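Long-range contact in baculoviral IAP repeat-containing protein 2 (Homo sapiens, PDB 3M1D), which probably restrains apoptosis and acts in TNF-receptor signalling, its BIR1 domain probably serving in recruitment by TRAF2: residues F50-M55 / Q71-C76. Sequence-based numbering, arbitrary orientation.
With ZN (zinc ion), chain C.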
loop_
_atom_site.group_PDB
_atom_site.type_symbol
_atom_site.label_atom_id
_atom_site.label_comp_id
_atom_site.label_asym_id
_atom_site.label_seq_id
_atom_site.Cartn_x
_atom_site.Cartn_y
_atom_site.Cartn_z
ATOM N N PHE A 50 -5.121 2.165 4.267
ATOM C CA PHE A 50 -5.545 2.845 5.481
ATOM C C PHE A 50 -6.878 3.565 5.277
ATOM O O PHE A 50 -7.596 3.834 6.240
ATOM C CB PHE A 50 -4.465 3.834 5.959
ATOM C CG PHE A 50 -4.446 5.145 5.203
ATOM C CD1 PHE A 50 -4.595 6.347 5.878
ATOM C CD2 PHE A 50 -4.248 5.173 3.831
ATOM C CE1 PHE A 50 -4.569 7.560 5.196
ATOM C CE2 PHE A 50 -4.205 6.375 3.143
ATOM C CZ PHE A 50 -4.380 7.574 3.832
ATOM N N CYS A 51 -7.218 3.859 4.024
ATOM C CA CYS A 51 -8.430 4.619 3.733
ATOM C C CYS A 51 -9.649 3.749 3.463
ATOM O O CYS A 51 -10.711 3.975 4.035
ATOM C CB CYS A 51 -8.220 5.565 2.546
ATOM S SG CYS A 51 -9.699 6.535 2.123
ATOM N N CYS A 52 -9.502 2.764 2.583
ATOM C CA CYS A 52 -10.653 1.969 2.159
ATOM C C CYS A 52 -10.591 0.512 2.600
ATOM O O CYS A 52 -11.562 -0.215 2.441
ATOM C CB CYS A 52 -10.825 2.035 0.643
ATOM S SG CYS A 52 -9.503 1.155 -0.318
ATOM N N GLY A 53 -9.461 0.079 3.145
ATOM C CA GLY A 53 -9.357 -1.303 3.601
ATOM C C GLY A 53 -9.126 -2.337 2.496
ATOM O O GLY A 53 -9.155 -3.536 2.754
ATOM N N LEU A 54 -8.892 -1.898 1.261
ATOM C CA LEU A 54 -8.543 -2.854 0.204
ATOM C C LEU A 54 -7.319 -3.676 0.626
ATOM O O LEU A 54 -6.338 -3.115 1.105
ATOM C CB LEU A 54 -8.255 -2.128 -1.111
ATOM C CG LEU A 54 -7.735 -2.952 -2.287
ATOM C CD1 LEU A 54 -8.836 -3.846 -2.855
ATOM C CD2 LEU A 54 -7.209 -2.001 -3.352
ATOM N N MET A 55 -7.385 -4.994 0.440
ATOM C CA MET A 55 -6.315 -5.898 0.862
ATOM C C MET A 55 -5.673 -6.601 -0.327
ATOM O O MET A 55 -6.366 -7.173 -1.165
ATOM C CB MET A 55 -6.846 -6.934 1.859
ATOM C CG MET A 55 -7.287 -6.316 3.185
ATOM S SD MET A 55 -7.895 -7.547 4.350
ATOM C CE MET A 55 -6.348 -8.093 5.034
ATOM N N GLN A 71 -7.482 0.513 -9.834
ATOM C CA GLN A 71 -8.238 -0.446 -10.633
ATOM C C GLN A 71 -9.248 -1.226 -9.814
ATOM O O GLN A 71 -10.362 -1.487 -10.269
ATOM C CB GLN A 71 -7.292 -1.459 -11.297
ATOM C CG GLN A 71 -6.706 -1.005 -12.623
ATOM C CD GLN A 71 -5.485 -1.810 -13.053
ATOM O OE1 GLN A 71 -4.758 -1.393 -13.955
ATOM N NE2 GLN A 71 -5.253 -2.963 -12.414
ATOM N N LEU A 72 -8.846 -1.626 -8.616
ATOM C CA LEU A 72 -9.675 -2.524 -7.829
ATOM C C LEU A 72 -10.705 -1.780 -7.015
ATOM O O LEU A 72 -11.855 -2.223 -6.918
ATOM C CB LEU A 72 -8.819 -3.406 -6.920
ATOM C CG LEU A 72 -7.917 -4.374 -7.681
ATOM C CD1 LEU A 72 -6.751 -4.813 -6.797
ATOM C CD2 LEU A 72 -8.715 -5.570 -8.156
ATOM N N TYR A 73 -10.292 -0.662 -6.423
ATOM C CA TYR A 73 -11.187 0.119 -5.576
ATOM C C TYR A 73 -11.096 1.623 -5.833
ATOM O O TYR A 73 -10.553 2.370 -5.018
ATOM C CB TYR A 73 -10.959 -0.195 -4.093
ATOM C CG TYR A 73 -12.244 -0.092 -3.308
ATOM C CD1 TYR A 73 -13.212 -1.086 -3.398
ATOM C CD2 TYR A 73 -12.514 1.022 -2.525
ATOM C CE1 TYR A 73 -14.403 -0.992 -2.700
ATOM C CE2 TYR A 73 -13.703 1.130 -1.827
ATOM C CZ TYR A 73 -14.646 0.128 -1.929
ATOM O OH TYR A 73 -15.824 0.236 -1.238
ATOM N N PRO A 74 -11.653 2.070 -6.968
ATOM C CA PRO A 74 -11.577 3.461 -7.432
ATOM C C PRO A 74 -12.276 4.450 -6.497
ATOM O O PRO A 74 -11.972 5.644 -6.560
ATOM C CB PRO A 74 -12.326 3.439 -8.776
ATOM C CG PRO A 74 -12.662 2.017 -9.061
ATOM C CD PRO A 74 -12.551 1.247 -7.799
ATOM N N SER A 75 -13.193 3.978 -5.650
ATOM C CA SER A 75 -13.994 4.892 -4.827
ATOM C C SER A 75 -13.261 5.369 -3.575
ATOM O O SER A 75 -13.745 6.242 -2.853
ATOM C CB SER A 75 -15.347 4.277 -4.466
ATOM O OG SER A 75 -15.199 3.156 -3.615
ATOM N N CYS A 76 -12.082 4.803 -3.335
ATOM C CA CYS A 76 -11.221 5.247 -2.240
ATOM C C CYS A 76 -10.848 6.712 -2.410
ATOM O O CYS A 76 -10.198 7.075 -3.392
ATOM C CB CYS A 76 -9.944 4.400 -2.198
ATOM S SG CYS A 76 -8.737 4.941 -0.969
HETATM ZN ZN ZN C . -7.876 2.799 -0.563
#
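Cys52 and Cys76 meet through a shared zinc ion, a clear example of how a small domain such as the BIR fold can join distant parts of its chain through a metal. Each thiolate lies 2.3 Å from the zinc ion, Cys52 SG from the loop between strands 47-49 and 55-56 and Cys76 SG from the turn after helix 65-72. Cys49 and His69 complete the site of three cysteines and one histidine, Cys49 and Cys52 forming its CxxC pair. Around the metal the packing is of carbon and sulfur. Cys51 lays its CB 3.6 Å from Cys76 SG, while the CB of Cys52 approaches CD2 of the Tyr73 ring at 3.7 Å. The sulfur of Cys52 stands obliquely off that ring, 4.7 Å from its centroid, a sulfur-aromatic contact. Farther from the zinc, Leu54 crosses Leu72 at about a right angle, its CD1 and CD2 both reaching Leu72 CB; CD2 also lies near Tyr73 CB. No hydrogen bond links the two segments, so metal bonds and side-chain packing join them. Backbone turns and N-H groups position the ligands. A type I turn from Tyr73 to Cys76 brings the last ligand round; chi1 of 175° swings Cys76 SG away from its backbone N and in toward the zinc ion, and the side chain also caps the start of helix 77-83. Gly53, with a positive phi, bends the other loop back until Leu54 N donates to Cys52 SG over 3.5 Å, at an N-H...S angle of 157°.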